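Local atomic coordinates of thiamine pyrophosphokinase (Candida albicans, PDB entry 2G9Z), a protein that catalyses the transfer of pyrophosphate from ATP to thiamine, giving the cofactor thiamine pyrophosphate, with magnesium ions bound at its active site. Residues 120-125 against 175-180; 166-171 against 201-206. One frame throughout, in Å; residues are numbered along the deposited sequence.

In the fold
Both contacts lie in the catalytic domain. Interaction 1 joins strand 122-125 to the loop after helix 155-170, and interaction 2 joins the end of that helix to the start of strand 205-210 and the loop before it. Interaction 1 is buried and small, 114 Å² in all, and combines aromatic packing with one directional N-H to hydroxyl bond. Interaction 2 is larger, 188 Å², but only partly buried; its chemistry is apolar, with isoleucine methyls on a tyrosine. Helix 155-170 also touches both segments of interaction 1. The two meet where Tyr-122 OH lies 2.6 Å from His-166 ND1, a probable hydrogen bond, so strand, loop and helix share one polar junction.

Interaction 1: residues 120-125 against 175-180; sequences PDYIVG and NWFESI
The indole of Trp-176 has Phe-177 CB over the centre of one face, 3.7 Å above its plane, and meets the hydroxyl of Tyr-122 at its edge. Around the Tyr-122 ring, Phe-177 CD1 lies at the edge near the plane, while Trp-176 CZ2 comes in obliquely. The contact belongs to the alpha/beta catalytic domain: Tyr-122 opens strand 122-125 in the parallel part of the main sheet, and 175-180 is a loop between helices 155-170 and 185-195.

A single hydrogen bond joins the two segments. Trp-176 NE1 donates to Tyr-122 OH at 2.9 Å; the N-H...O angle of 164° makes the bond nearly straight, and the oxygen lies in the indole plane. The hydroxyl's other partner is His-166 ND1, which gives this buried oxygen two hydrogen bonds and should restrict how the phenol can shift. The rings themselves are not stacked: the phenol and the indole five-membered ring meet rim to rim, centroids 5.9 Å apart and planes at 56°.

The loop is shaped by two overlapping turns, type I from Asn-175 to Glu-178 and type II from Phe-177 to Ile-180. The first is closed by Glu-178 N to Asn-175 O at 3.1 Å. Trp-176 holds CG between its backbone N and carbonyl carbon (chi1 63°), which carries the indole nitrogen over to the phenol. Strand 122-125 leads directly to Asp-126 and Asp-128, magnesium ligands, but this contact lies at its other end. Beside the hydrogen bond, ring carbons also touch, Tyr-122 CE1 lying 3.7 Å from Trp-176 CZ2.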
loop_
_atom_site.group_PDB
_atom_site.type_symbol
_atom_site.label_atom_id
_atom_site.label_comp_id
_atom_site.label_asym_id
_atom_site.label_seq_id
_atom_site.Cartn_x
_atom_site.Cartn_y
_atom_site.Cartn_z
ATOM N N PRO A 120 12.497 0.524 24.695
ATOM C CA PRO A 120 11.930 -0.680 24.087
ATOM C C PRO A 120 12.537 -1.953 24.670
ATOM O O PRO A 120 13.719 -1.992 25.020
ATOM C CB PRO A 120 12.260 -0.494 22.609
ATOM C CG PRO A 120 13.590 0.190 22.662
ATOM C CD PRO A 120 13.395 1.221 23.757
ATOM N N ASP A 121 11.717 -2.990 24.781
ATOM C CA ASP A 121 12.173 -4.268 25.308
ATOM C C ASP A 121 13.205 -4.901 24.383
ATOM O O ASP A 121 14.224 -5.420 24.839
ATOM C CB ASP A 121 10.985 -5.206 25.486
ATOM C CG ASP A 121 10.053 -4.752 26.588
ATOM O OD1 ASP A 121 10.293 -5.128 27.753
ATOM O OD2 ASP A 121 9.096 -4.003 26.291
ATOM N N TYR A 122 12.939 -4.851 23.079
ATOM C CA TYR A 122 13.840 -5.429 22.087
ATOM C C TYR A 122 14.035 -4.502 20.892
ATOM O O TYR A 122 13.129 -3.762 20.512
ATOM C CB TYR A 122 13.275 -6.751 21.546
ATOM C CG TYR A 122 13.055 -7.858 22.552
ATOM C CD1 TYR A 122 14.047 -8.810 22.805
ATOM C CD2 TYR A 122 11.836 -7.986 23.214
ATOM C CE1 TYR A 122 13.824 -9.867 23.688
ATOM C CE2 TYR A 122 11.602 -9.035 24.104
ATOM C CZ TYR A 122 12.600 -9.970 24.332
ATOM O OH TYR A 122 12.361 -11.007 25.199
ATOM N N ILE A 123 15.224 -4.556 20.306
ATOM C CA ILE A 123 15.548 -3.796 19.103
ATOM C C ILE A 123 16.178 -4.858 18.214
ATOM O O ILE A 123 17.231 -5.397 18.556
ATOM C CB ILE A 123 16.577 -2.685 19.366
ATOM C CG1 ILE A 123 15.968 -1.607 20.267
ATOM C CG2 ILE A 123 17.026 -2.083 18.040
ATOM C CD1 ILE A 123 16.926 -0.475 20.599
ATOM N N VAL A 124 15.531 -5.183 17.096
ATOM C CA VAL A 124 16.053 -6.224 16.218
ATOM C C VAL A 124 16.120 -5.882 14.731
ATOM O O VAL A 124 15.456 -4.959 14.263
ATOM C CB VAL A 124 15.254 -7.556 16.410
ATOM C CG1 VAL A 124 14.229 -7.402 17.533
ATOM C CG2 VAL A 124 14.589 -7.989 15.121
ATOM N N GLY A 125 16.935 -6.641 14.002
ATOM C CA GLY A 125 17.081 -6.431 12.570
ATOM C C GLY A 125 18.531 -6.507 12.139
ATOM O O GLY A 125 19.395 -6.894 12.930
ATOM N N ASN A 175 17.620 -13.597 29.057
ATOM C CA ASN A 175 18.633 -13.434 28.014
ATOM C C ASN A 175 18.621 -14.580 27.004
ATOM O O ASN A 175 19.656 -14.950 26.451
ATOM C CB ASN A 175 20.024 -13.320 28.644
ATOM C CG ASN A 175 20.517 -14.639 29.204
ATOM O OD1 ASN A 175 19.852 -15.263 30.029
ATOM N ND2 ASN A 175 21.693 -15.068 28.756
ATOM N N TRP A 176 17.439 -15.132 26.766
ATOM C CA TRP A 176 17.269 -16.234 25.827
ATOM C C TRP A 176 17.820 -15.915 24.438
ATOM O O TRP A 176 18.235 -16.813 23.705
ATOM C CB TRP A 176 15.785 -16.562 25.689
ATOM C CG TRP A 176 15.002 -15.412 25.124
ATOM C CD1 TRP A 176 14.415 -14.393 25.823
ATOM C CD2 TRP A 176 14.787 -15.123 23.736
ATOM N NE1 TRP A 176 13.850 -13.487 24.955
ATOM C CE2 TRP A 176 14.064 -13.911 23.668
ATOM C CE3 TRP A 176 15.137 -15.772 22.542
ATOM C CZ2 TRP A 176 13.684 -13.331 22.449
ATOM C CZ3 TRP A 176 14.759 -15.194 21.330
ATOM C CH2 TRP A 176 14.041 -13.985 21.296
ATOM N N PHE A 177 17.811 -14.631 24.087
ATOM C CA PHE A 177 18.256 -14.158 22.776
ATOM C C PHE A 177 19.759 -14.084 22.570
ATOM O O PHE A 177 20.229 -14.024 21.432
ATOM C CB PHE A 177 17.694 -12.770 22.513
ATOM C CG PHE A 177 18.213 -11.730 23.458
ATOM C CD1 PHE A 177 17.698 -11.622 24.745
ATOM C CD2 PHE A 177 19.237 -10.871 23.070
ATOM C CE1 PHE A 177 18.193 -10.673 25.634
ATOM C CE2 PHE A 177 19.739 -9.919 23.952
ATOM C CZ PHE A 177 19.214 -9.821 25.238
ATOM N N GLU A 178 20.515 -14.056 23.659
ATOM C CA GLU A 178 21.960 -13.959 23.532
ATOM C C GLU A 178 22.554 -15.268 23.033
ATOM O O GLU A 178 22.018 -16.346 23.283
ATOM C CB GLU A 178 22.583 -13.553 24.873
ATOM C CG GLU A 178 21.930 -12.317 25.485
ATOM C CD GLU A 178 22.776 -11.669 26.565
ATOM O OE1 GLU A 178 23.271 -12.396 27.451
ATOM O OE2 GLU A 178 22.937 -10.428 26.528
ATOM N N SER A 179 23.652 -15.156 22.297
ATOM C CA SER A 179 24.340 -16.318 21.754
ATOM C C SER A 179 23.596 -17.060 20.647
ATOM O O SER A 179 23.968 -18.180 20.302
ATOM C CB SER A 179 24.697 -17.294 22.879
ATOM O OG SER A 179 25.776 -16.791 23.650
ATOM N N ILE A 180 22.548 -16.452 20.095
ATOM C CA ILE A 180 21.824 -17.094 19.002
ATOM C C ILE A 180 22.631 -16.799 17.749
ATOM O O ILE A 180 23.467 -15.897 17.750
ATOM C CB ILE A 180 20.404 -16.524 18.813
ATOM C CG1 ILE A 180 20.478 -15.077 18.319
ATOM C CG2 ILE A 180 19.637 -16.608 20.116
ATOM C CD1 ILE A 180 19.150 -14.544 17.818
#

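Interaction 2: residues 166-171 against 201-206; sequences HYQLNH and VDIDIT
Tyr-167 and Ile-203 have the nearest pair of CA atoms across the two segments, 8.4 Å apart, a spacing bridged by side chains. The motif is helix-on-sheet packing in the alpha/beta catalytic domain: the C-terminal part of helix 155-170, which includes a wider pi-type turn at 166-170, faces the loop that leads into parallel strand 205-210 and the start of that strand.

The phenol of Tyr-167 carries the contact. Ile-205 CD1 sits over the middle of one face, 3.8 Å from the ring centroid and only 5° off the normal, which meets the geometry of a CH-pi interaction. The opposite face is taken by the preceding residue, with His-166 CD2 above the ring centre at 3.7 Å, so the phenol is sandwiched between an isoleucine methyl and an imidazole. Ile-205 presents its methyl through a bent side chain (chi2 -62°). Ile-203, by contrast, is fully extended, with CG1 opposite the backbone N (chi1 -179°), and reaches across the base of the tyrosine at about a right angle.

Polar ends are held outside the two segments. Tyr-167 OH bonds to Glu-85 OE1, and the ring also meets His-63 edge-to-face; together with the two covered faces these contacts should fix its rotation. Gln-168 turns its amide toward the loop, where OE1 accepts from the backbone N of Val-200, and NE2 comes no nearer than 4.4 Å to Ile-203 CG2. Tighter packing is found one residue back along the helix, where Ile-203 CD1 lies 3.8 Å from Tyr-167 CD1 and 3.9 Å from Tyr-167 CB.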
loop_
_atom_site.group_PDB
_atom_site.type_symbol
_atom_site.label_atom_id
_atom_site.label_comp_id
_atom_site.label_asym_id
_atom_site.label_seq_id
_atom_site.Cartn_x
_atom_site.Cartn_y
_atom_site.Cartn_z
ATOM N N HIS A 166 9.790 -14.587 22.314
ATOM C CA HIS A 166 9.730 -13.985 23.643
ATOM C C HIS A 166 8.673 -14.650 24.522
ATOM O O HIS A 166 8.941 -14.996 25.666
ATOM C CB HIS A 166 9.404 -12.494 23.555
ATOM C CG HIS A 166 8.979 -11.895 24.862
ATOM N ND1 HIS A 166 9.876 -11.429 25.797
ATOM C CD2 HIS A 166 7.748 -11.726 25.404
ATOM C CE1 HIS A 166 9.218 -10.997 26.858
ATOM N NE2 HIS A 166 7.926 -11.167 26.646
ATOM N N TYR A 167 7.469 -14.812 23.983
ATOM C CA TYR A 167 6.374 -15.418 24.733
ATOM C C TYR A 167 6.551 -16.912 24.952
ATOM O O TYR A 167 5.762 -17.548 25.652
ATOM C CB TYR A 167 5.043 -15.127 24.039
ATOM C CG TYR A 167 4.565 -13.715 24.294
ATOM C CD1 TYR A 167 4.048 -13.355 25.540
ATOM C CD2 TYR A 167 4.695 -12.724 23.323
ATOM C CE1 TYR A 167 3.676 -12.044 25.816
ATOM C CE2 TYR A 167 4.327 -11.400 23.590
ATOM C CZ TYR A 167 3.821 -11.070 24.841
ATOM O OH TYR A 167 3.484 -9.769 25.136
ATOM N N GLN A 168 7.598 -17.471 24.363
ATOM C CA GLN A 168 7.868 -18.889 24.531
ATOM C C GLN A 168 9.020 -19.117 25.500
ATOM O O GLN A 168 8.943 -19.975 26.381
ATOM C CB GLN A 168 8.215 -19.538 23.189
ATOM C CG GLN A 168 7.068 -19.618 22.200
ATOM C CD GLN A 168 5.868 -20.355 22.761
ATOM O OE1 GLN A 168 5.996 -21.459 23.296
ATOM N NE2 GLN A 168 4.692 -19.750 22.633
ATOM N N LEU A 169 10.074 -18.322 25.345
ATOM C CA LEU A 169 11.279 -18.475 26.153
ATOM C C LEU A 169 11.608 -17.434 27.221
ATOM O O LEU A 169 12.232 -17.764 28.229
ATOM C CB LEU A 169 12.484 -18.598 25.216
ATOM C CG LEU A 169 12.728 -19.912 24.463
ATOM C CD1 LEU A 169 11.424 -20.555 24.040
ATOM C CD2 LEU A 169 13.608 -19.625 23.257
ATOM N N ASN A 170 11.201 -16.187 27.025
ATOM C CA ASN A 170 11.556 -15.158 27.994
ATOM C C ASN A 170 11.213 -15.424 29.457
ATOM O O ASN A 170 12.047 -15.195 30.332
ATOM C CB ASN A 170 10.985 -13.803 27.587
ATOM C CG ASN A 170 11.505 -12.683 28.462
ATOM O OD1 ASN A 170 10.854 -12.275 29.425
ATOM N ND2 ASN A 170 12.699 -12.195 28.146
ATOM N N HIS A 171 10.003 -15.897 29.734
ATOM C CA HIS A 171 9.620 -16.157 31.117
ATOM C C HIS A 171 10.579 -17.161 31.753
ATOM O O HIS A 171 10.672 -17.256 32.976
ATOM C CB HIS A 171 8.176 -16.669 31.191
ATOM C CG HIS A 171 7.996 -18.063 30.678
ATOM N ND1 HIS A 171 8.469 -18.473 29.451
ATOM C CD2 HIS A 171 7.369 -19.135 31.217
ATOM C CE1 HIS A 171 8.140 -19.737 29.255
ATOM N NE2 HIS A 171 7.472 -20.162 30.311
ATOM N N VAL A 201 1.311 -23.482 21.804
ATOM C CA VAL A 201 0.390 -23.106 20.738
ATOM C C VAL A 201 -0.851 -22.321 21.172
ATOM O O VAL A 201 -1.526 -21.721 20.333
ATOM C CB VAL A 201 -0.066 -24.366 19.954
ATOM C CG1 VAL A 201 -0.849 -25.296 20.868
ATOM C CG2 VAL A 201 -0.901 -23.965 18.746
ATOM N N ASP A 202 -1.153 -22.301 22.467
ATOM C CA ASP A 202 -2.340 -21.585 22.929
ATOM C C ASP A 202 -2.089 -20.311 23.732
ATOM O O ASP A 202 -2.137 -20.315 24.963
ATOM C CB ASP A 202 -3.240 -22.527 23.735
ATOM C CG ASP A 202 -2.589 -23.006 25.015
ATOM O OD1 ASP A 202 -1.494 -23.602 24.941
ATOM O OD2 ASP A 202 -3.178 -22.788 26.094
ATOM N N ILE A 203 -1.827 -19.216 23.026
ATOM C CA ILE A 203 -1.604 -17.928 23.669
ATOM C C ILE A 203 -2.092 -16.806 22.756
ATOM O O ILE A 203 -1.635 -16.665 21.621
ATOM C CB ILE A 203 -0.111 -17.713 24.018
ATOM C CG1 ILE A 203 0.062 -16.354 24.705
ATOM C CG2 ILE A 203 0.746 -17.816 22.765
ATOM C CD1 ILE A 203 1.466 -16.083 25.191
ATOM N N ASP A 204 -3.039 -16.022 23.259
ATOM C CA ASP A 204 -3.613 -14.918 22.503
ATOM C C ASP A 204 -2.732 -13.682 22.556
ATOM O O ASP A 204 -2.494 -13.119 23.623
ATOM C CB ASP A 204 -5.003 -14.583 23.042
ATOM C CG ASP A 204 -5.959 -15.751 22.938
ATOM O OD1 ASP A 204 -6.202 -16.220 21.806
ATOM O OD2 ASP A 204 -6.466 -16.200 23.987
ATOM N N ILE A 205 -2.259 -13.262 21.390
ATOM C CA ILE A 205 -1.393 -12.100 21.284
ATOM C C ILE A 205 -1.982 -11.074 20.321
ATOM O O ILE A 205 -2.503 -11.426 19.264
ATOM C CB ILE A 205 0.007 -12.500 20.753
ATOM C CG1 ILE A 205 0.598 -13.624 21.608
ATOM C CG2 ILE A 205 0.931 -11.291 20.745
ATOM C CD1 ILE A 205 0.817 -13.250 23.045
ATOM N N THR A 206 -1.901 -9.808 20.705
ATOM C CA THR A 206 -2.372 -8.713 19.871
ATOM C C THR A 206 -1.150 -7.842 19.609
ATOM O O THR A 206 -0.545 -7.308 20.542
ATOM C CB THR A 206 -3.455 -7.866 20.580
ATOM O OG1 THR A 206 -4.633 -8.660 20.778
ATOM C CG2 THR A 206 -3.811 -6.648 19.738
#